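Local coordinates for putative capsid protein of prophage (Escherichia coli CFT073, PDB 3BQW) that is probably a phage major capsid protein of the capsid protein E family, likely a shell-forming subunit of the virus particle encoded by the prophage, at residues W179-I193 with V213-L226. Sequence-based numbering, arbitrary orientation.
Sequences WSEQDKETHYPIYDI and VWRTLRSFKKFREL
Phe220, in the link between helices 211-218 and 221-226, plugs into the loop that leads to helix 190-198; this is a loop packed against two consecutive helices, with the Phe220 ring at its middle. Phe220 is gripped on both faces: CD of Lys184 lies 3.7 Å from the Phe220 ring centroid in a CH-pi contact, and Pro189 lies over the opposite face with CB, offset toward the ring's rim, its CG 3.8 Å from Phe220 CG. The edge of Phe220 is turned to the face of the five-membered ring of Trp179, an edge-to-face pair with planes at 69°; His187 completes the aromatic cluster at an oblique tilt. Bends at chi2 (-49°) and chi4 (-78°) fold the Lys184 chain over Phe220 and bring NZ to Trp179 O at 2.9 Å, within its own loop. The backbones are tied where Lys221 N donates to Lys184 O (3.0 Å), beside the N-cap residue Phe220. One water donates to both Lys184 O and His187 O and accepts from Lys222 N, bridging loop and helix start. At the exposed side, Lys222 CG sits over the Tyr188 face, 3.9 Å from the ring centroid, a CH-pi contact, while Glu185 OE1 and Lys221 NZ form a salt bridge whose hydrogen bond is weak (3.3 Å). Deeper in, Leu217 CD1 meets Pro189 and Ile193; Leu217 and Ile193 both reach Met207 of strand 206-209, whereas Ile190 and Leu226 share Leu254 of strand 248-254, seating all three helices on one seven-stranded mixed sheet.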
loop_
_atom_site.group_PDB
_atom_site.type_symbol
_atom_site.label_atom_id
_atom_site.label_comp_id
_atom_site.label_asym_id
_atom_site.label_seq_id
_atom_site.Cartn_x
_atom_site.Cartn_y
_atom_site.Cartn_z
ATOM N N TRP A 179 -1.655 22.985 -17.297
ATOM C CA TRP A 179 -2.859 23.564 -16.684
ATOM C C TRP A 179 -2.619 24.934 -16.064
ATOM O O TRP A 179 -3.497 25.791 -16.092
ATOM C CB TRP A 179 -3.437 22.616 -15.628
ATOM C CG TRP A 179 -4.363 21.596 -16.174
ATOM C CD1 TRP A 179 -4.864 21.539 -17.429
ATOM C CD2 TRP A 179 -4.969 20.515 -15.456
ATOM N NE1 TRP A 179 -5.703 20.471 -17.569
ATOM C CE2 TRP A 179 -5.802 19.829 -16.365
ATOM C CE3 TRP A 179 -4.875 20.046 -14.140
ATOM C CZ2 TRP A 179 -6.534 18.709 -16.007
ATOM C CZ3 TRP A 179 -5.597 18.927 -13.788
ATOM C CH2 TRP A 179 -6.404 18.260 -14.715
ATOM N N SER A 180 -1.433 25.131 -15.508
ATOM C CA SER A 180 -1.082 26.381 -14.863
ATOM C C SER A 180 -1.156 27.560 -15.861
ATOM O O SER A 180 -1.402 28.688 -15.469
ATOM C CB SER A 180 0.317 26.263 -14.253
ATOM O OG SER A 180 1.283 26.081 -15.279
ATOM N N GLU A 181 -1.001 27.257 -17.148
ATOM C CA GLU A 181 -0.972 28.235 -18.209
ATOM C C GLU A 181 -2.311 28.388 -18.912
ATOM O O GLU A 181 -2.411 29.145 -19.880
ATOM C CB GLU A 181 0.103 27.836 -19.241
ATOM C CG GLU A 181 1.527 27.948 -18.700
ATOM C CD GLU A 181 2.602 27.544 -19.710
ATOM O OE1 GLU A 181 2.252 27.138 -20.841
ATOM O OE2 GLU A 181 3.806 27.617 -19.353
ATOM N N GLN A 182 -3.343 27.684 -18.460
ATOM C CA GLN A 182 -4.632 27.782 -19.135
ATOM C C GLN A 182 -5.497 28.865 -18.534
ATOM O O GLN A 182 -5.276 29.303 -17.406
ATOM C CB GLN A 182 -5.360 26.438 -19.140
ATOM C CG GLN A 182 -4.572 25.306 -19.771
ATOM C CD GLN A 182 -4.004 25.671 -21.123
ATOM O OE1 GLN A 182 -4.715 26.195 -21.971
ATOM N NE2 GLN A 182 -2.711 25.426 -21.322
ATOM N N ASP A 183 -6.474 29.309 -19.314
ATOM C CA ASP A 183 -7.417 30.310 -18.879
ATOM C C ASP A 183 -8.453 29.584 -18.048
ATOM O O ASP A 183 -9.226 28.774 -18.562
ATOM C CB ASP A 183 -8.067 31.018 -20.087
ATOM C CG ASP A 183 -9.074 32.090 -19.679
ATOM O OD1 ASP A 183 -9.416 32.205 -18.486
ATOM O OD2 ASP A 183 -9.537 32.826 -20.568
ATOM N N LYS A 184 -8.441 29.886 -16.758
ATOM C CA LYS A 184 -9.288 29.233 -15.778
ATOM C C LYS A 184 -10.764 29.517 -15.980
ATOM O O LYS A 184 -11.610 28.747 -15.538
ATOM C CB LYS A 184 -8.862 29.665 -14.372
ATOM C CG LYS A 184 -7.421 29.276 -14.006
ATOM C CD LYS A 184 -7.122 27.818 -14.316
ATOM C CE LYS A 184 -5.826 27.353 -13.657
ATOM N NZ LYS A 184 -4.657 27.848 -14.427
ATOM N N GLU A 185 -11.075 30.614 -16.668
ATOM C CA GLU A 185 -12.455 30.922 -16.999
ATOM C C GLU A 185 -12.965 30.167 -18.220
ATOM O O GLU A 185 -14.158 29.920 -18.320
ATOM C CB GLU A 185 -12.616 32.430 -17.197
ATOM C CG GLU A 185 -12.294 33.207 -15.951
ATOM C CD GLU A 185 -13.347 33.021 -14.873
ATOM O OE1 GLU A 185 -14.498 33.465 -15.094
ATOM O OE2 GLU A 185 -13.031 32.446 -13.812
ATOM N N THR A 186 -12.089 29.788 -19.143
ATOM C CA THR A 186 -12.556 29.287 -20.445
ATOM C C THR A 186 -12.114 27.884 -20.837
ATOM O O THR A 186 -12.717 27.262 -21.710
ATOM C CB THR A 186 -12.176 30.255 -21.579
ATOM O OG1 THR A 186 -10.750 30.318 -21.703
ATOM C CG2 THR A 186 -12.744 31.654 -21.301
ATOM N N HIS A 187 -11.078 27.375 -20.195
ATOM C CA HIS A 187 -10.559 26.060 -20.541
ATOM C C HIS A 187 -11.421 24.924 -19.975
ATOM O O HIS A 187 -11.895 24.991 -18.836
ATOM C CB HIS A 187 -9.131 25.935 -20.050
ATOM C CG HIS A 187 -8.410 24.782 -20.647
ATOM N ND1 HIS A 187 -8.019 23.682 -19.905
ATOM C CD2 HIS A 187 -8.049 24.533 -21.927
ATOM C CE1 HIS A 187 -7.431 22.812 -20.711
ATOM N NE2 HIS A 187 -7.437 23.305 -21.942
ATOM N N TYR A 188 -11.644 23.901 -20.803
ATOM C CA TYR A 188 -12.351 22.694 -20.400
ATOM C C TYR A 188 -11.337 21.605 -20.069
ATOM O O TYR A 188 -10.853 20.922 -20.969
ATOM C CB TYR A 188 -13.299 22.240 -21.510
ATOM C CG TYR A 188 -14.465 23.189 -21.716
ATOM C CD1 TYR A 188 -15.715 22.914 -21.170
ATOM C CD2 TYR A 188 -14.312 24.371 -22.439
ATOM C CE1 TYR A 188 -16.781 23.784 -21.341
ATOM C CE2 TYR A 188 -15.378 25.247 -22.621
ATOM C CZ TYR A 188 -16.610 24.945 -22.069
ATOM O OH TYR A 188 -17.670 25.800 -22.248
ATOM N N PRO A 189 -10.990 21.446 -18.771
ATOM C CA PRO A 189 -9.990 20.439 -18.405
ATOM C C PRO A 189 -10.406 18.987 -18.649
ATOM O O PRO A 189 -9.537 18.134 -18.755
ATOM C CB PRO A 189 -9.740 20.713 -16.907
ATOM C CG PRO A 189 -10.936 21.373 -16.439
ATOM C CD PRO A 189 -11.470 22.182 -17.583
ATOM N N ILE A 190 -11.703 18.718 -18.765
ATOM C CA ILE A 190 -12.199 17.384 -19.106
ATOM C C ILE A 190 -11.599 16.823 -20.401
ATOM O O ILE A 190 -11.403 15.623 -20.524
ATOM C CB ILE A 190 -13.771 17.344 -19.175
ATOM C CG1 ILE A 190 -14.298 15.906 -19.075
ATOM C CG2 ILE A 190 -14.349 18.013 -20.477
ATOM C CD1 ILE A 190 -15.845 15.853 -18.763
ATOM N N TYR A 191 -11.293 17.689 -21.365
ATOM C CA TYR A 191 -10.786 17.214 -22.648
ATOM C C TYR A 191 -9.327 16.803 -22.570
ATOM O O TYR A 191 -8.880 15.932 -23.329
ATOM C CB TYR A 191 -11.086 18.219 -23.765
ATOM C CG TYR A 191 -12.578 18.296 -24.010
ATOM C CD1 TYR A 191 -13.269 17.196 -24.554
ATOM C CD2 TYR A 191 -13.308 19.440 -23.675
ATOM C CE1 TYR A 191 -14.645 17.233 -24.758
ATOM C CE2 TYR A 191 -14.681 19.497 -23.874
ATOM C CZ TYR A 191 -15.352 18.382 -24.410
ATOM O OH TYR A 191 -16.717 18.422 -24.615
ATOM N N ASP A 192 -8.590 17.383 -21.632
ATOM C CA ASP A 192 -7.252 16.880 -21.331
ATOM C C ASP A 192 -7.332 15.541 -20.627
ATOM O O ASP A 192 -6.579 14.617 -20.945
ATOM C CB ASP A 192 -6.487 17.852 -20.463
ATOM C CG ASP A 192 -6.391 19.236 -21.068
ATOM O OD1 ASP A 192 -6.094 19.381 -22.269
ATOM O OD2 ASP A 192 -6.630 20.190 -20.323
ATOM N N ILE A 193 -8.240 15.431 -19.659
ATOM C CA ILE A 193 -8.387 14.184 -18.897
ATOM C C ILE A 193 -8.756 13.052 -19.852
ATOM O O ILE A 193 -8.196 11.963 -19.763
ATOM C CB ILE A 193 -9.406 14.326 -17.742
ATOM C CG1 ILE A 193 -8.843 15.258 -16.657
ATOM C CG2 ILE A 193 -9.739 12.975 -17.157
ATOM C CD1 ILE A 193 -9.882 15.883 -15.771
ATOM N N VAL A 213 -2.953 18.764 -7.668
ATOM C CA VAL A 213 -3.858 18.453 -8.778
ATOM C C VAL A 213 -5.299 18.881 -8.487
ATOM O O VAL A 213 -5.941 19.514 -9.320
ATOM C CB VAL A 213 -3.848 16.970 -9.184
ATOM C CG1 VAL A 213 -4.849 16.743 -10.331
ATOM C CG2 VAL A 213 -2.451 16.524 -9.586
ATOM N N TRP A 214 -5.813 18.519 -7.324
ATOM C CA TRP A 214 -7.181 18.873 -6.973
ATOM C C TRP A 214 -7.371 20.391 -6.907
ATOM O O TRP A 214 -8.318 20.901 -7.467
ATOM C CB TRP A 214 -7.584 18.228 -5.656
ATOM C CG TRP A 214 -8.896 18.677 -5.144
ATOM C CD1 TRP A 214 -9.127 19.313 -3.959
ATOM C CD2 TRP A 214 -10.177 18.552 -5.791
ATOM N NE1 TRP A 214 -10.474 19.557 -3.811
ATOM C CE2 TRP A 214 -11.140 19.111 -4.916
ATOM C CE3 TRP A 214 -10.603 18.008 -7.008
ATOM C CZ2 TRP A 214 -12.500 19.147 -5.216
ATOM C CZ3 TRP A 214 -11.956 18.031 -7.310
ATOM C CH2 TRP A 214 -12.896 18.610 -6.416
ATOM N N ARG A 215 -6.441 21.090 -6.259
ATOM C CA ARG A 215 -6.434 22.569 -6.198
ATOM C C ARG A 215 -6.570 23.211 -7.598
ATOM O O ARG A 215 -7.408 24.094 -7.834
ATOM C CB ARG A 215 -5.138 23.035 -5.493
ATOM C CG ARG A 215 -5.049 24.515 -5.173
ATOM C CD ARG A 215 -3.610 24.978 -4.802
ATOM N NE ARG A 215 -2.661 24.986 -5.932
ATOM C CZ ARG A 215 -2.705 25.843 -6.968
ATOM N NH1 ARG A 215 -3.635 26.793 -7.045
ATOM N NH2 ARG A 215 -1.805 25.764 -7.949
ATOM N N THR A 216 -5.731 22.757 -8.523
ATOM C CA THR A 216 -5.707 23.278 -9.887
ATOM C C THR A 216 -6.979 22.942 -10.677
ATOM O O THR A 216 -7.608 23.824 -11.265
ATOM C CB THR A 216 -4.494 22.709 -10.628
ATOM O OG1 THR A 216 -3.319 23.007 -9.876
ATOM C CG2 THR A 216 -4.380 23.294 -12.060
ATOM N N LEU A 217 -7.354 21.662 -10.674
ATOM C CA LEU A 217 -8.575 21.214 -11.332
ATOM C C LEU A 217 -9.784 22.013 -10.878
ATOM O O LEU A 217 -10.600 22.434 -11.685
ATOM C CB LEU A 217 -8.793 19.722 -11.093
ATOM C CG LEU A 217 -10.013 19.071 -11.796
ATOM C CD1 LEU A 217 -10.044 19.373 -13.317
ATOM C CD2 LEU A 217 -10.025 17.571 -11.543
ATOM N N ARG A 218 -9.861 22.242 -9.576
ATOM C CA ARG A 218 -10.911 23.046 -8.929
ATOM C C ARG A 218 -10.955 24.495 -9.393
ATOM O O ARG A 218 -12.019 25.118 -9.432
ATOM C CB ARG A 218 -10.620 23.026 -7.411
ATOM C CG ARG A 218 -11.784 23.067 -6.502
ATOM C CD ARG A 218 -11.315 22.827 -5.053
ATOM N NE ARG A 218 -10.375 23.870 -4.611
ATOM C CZ ARG A 218 -9.351 23.675 -3.780
ATOM N NH1 ARG A 218 -9.105 22.483 -3.278
ATOM N NH2 ARG A 218 -8.559 24.685 -3.461
ATOM N N SER A 219 -9.793 25.055 -9.714
ATOM C CA SER A 219 -9.706 26.462 -10.133
ATOM C C SER A 219 -10.312 26.740 -11.512
ATOM O O SER A 219 -10.498 27.896 -11.878
ATOM C CB SER A 219 -8.252 26.936 -10.122
ATOM O OG SER A 219 -7.503 26.354 -11.175
ATOM N N PHE A 220 -10.611 25.691 -12.271
ATOM C CA PHE A 220 -11.275 25.840 -13.567
ATOM C C PHE A 220 -12.778 25.945 -13.398
ATOM O O PHE A 220 -13.428 24.983 -13.020
ATOM C CB PHE A 220 -10.991 24.652 -14.486
ATOM C CG PHE A 220 -9.588 24.598 -15.009
ATOM C CD1 PHE A 220 -9.195 25.414 -16.058
ATOM C CD2 PHE A 220 -8.672 23.691 -14.492
ATOM C CE1 PHE A 220 -7.897 25.356 -16.554
ATOM C CE2 PHE A 220 -7.380 23.626 -14.987
ATOM C CZ PHE A 220 -6.996 24.474 -16.016
ATOM N N LYS A 221 -13.317 27.116 -13.729
ATOM C CA LYS A 221 -14.766 27.354 -13.805
ATOM C C LYS A 221 -15.519 26.237 -14.556
ATOM O O LYS A 221 -16.614 25.839 -14.160
ATOM C CB LYS A 221 -15.016 28.694 -14.498
ATOM C CG LYS A 221 -16.368 29.342 -14.205
ATOM C CD LYS A 221 -16.639 30.500 -15.188
ATOM C CE LYS A 221 -17.738 31.435 -14.675
ATOM N NZ LYS A 221 -17.264 32.380 -13.608
ATOM N N LYS A 222 -14.919 25.739 -15.635
ATOM C CA LYS A 222 -15.554 24.728 -16.461
ATOM C C LYS A 222 -15.507 23.353 -15.816
ATOM O O LYS A 222 -16.355 22.514 -16.107
ATOM C CB LYS A 222 -14.935 24.697 -17.866
ATOM C CG LYS A 222 -15.017 26.026 -18.620
ATOM C CD LYS A 222 -16.433 26.552 -18.693
ATOM C CE LYS A 222 -16.530 27.776 -19.601
ATOM N NZ LYS A 222 -17.756 28.556 -19.264
ATOM N N PHE A 223 -14.545 23.110 -14.931
ATOM C CA PHE A 223 -14.627 21.920 -14.096
ATOM C C PHE A 223 -15.778 22.046 -13.088
ATOM O O PHE A 223 -16.555 21.110 -12.927
ATOM C CB PHE A 223 -13.308 21.610 -13.371
ATOM C CG PHE A 223 -13.483 20.682 -12.217
ATOM C CD1 PHE A 223 -13.715 19.335 -12.435
ATOM C CD2 PHE A 223 -13.496 21.164 -10.911
ATOM C CE1 PHE A 223 -13.916 18.467 -11.368
ATOM C CE2 PHE A 223 -13.688 20.295 -9.831
ATOM C CZ PHE A 223 -13.901 18.953 -10.066
ATOM N N ARG A 224 -15.881 23.197 -12.423
ATOM C CA ARG A 224 -16.915 23.423 -11.394
ATOM C C ARG A 224 -18.338 23.215 -11.910
ATOM O O ARG A 224 -19.196 22.703 -11.203
ATOM C CB ARG A 224 -16.824 24.838 -10.849
ATOM C CG ARG A 224 -15.504 25.183 -10.226
ATOM C CD ARG A 224 -15.518 26.632 -9.752
ATOM N NE ARG A 224 -14.300 26.946 -9.018
ATOM C CZ ARG A 224 -14.097 28.058 -8.318
ATOM N NH1 ARG A 224 -15.041 28.990 -8.224
ATOM N NH2 ARG A 224 -12.938 28.222 -7.680
ATOM N N GLU A 225 -18.578 23.657 -13.145
ATOM C CA GLU A 225 -19.880 23.517 -13.803
ATOM C C GLU A 225 -20.267 22.047 -14.094
ATOM O O GLU A 225 -21.453 21.731 -14.189
ATOM C CB GLU A 225 -19.883 24.346 -15.092
ATOM C CG GLU A 225 -19.815 25.879 -14.845
ATOM C CD GLU A 225 -19.588 26.717 -16.125
ATOM O OE1 GLU A 225 -19.429 26.128 -17.239
ATOM O OE2 GLU A 225 -19.568 27.974 -16.007
ATOM N N LEU A 226 -19.273 21.166 -14.245
ATOM C CA LEU A 226 -19.510 19.730 -14.509
ATOM C C LEU A 226 -19.327 18.875 -13.267
ATOM O O LEU A 226 -19.795 17.737 -13.220
ATOM C CB LEU A 226 -18.546 19.209 -15.584
ATOM C CG LEU A 226 -18.671 19.794 -16.986
ATOM C CD1 LEU A 226 -17.601 19.224 -17.906
ATOM C CD2 LEU A 226 -20.069 19.550 -17.538
HETATM O O HOH W 1 -12.444 26.676 -16.907
#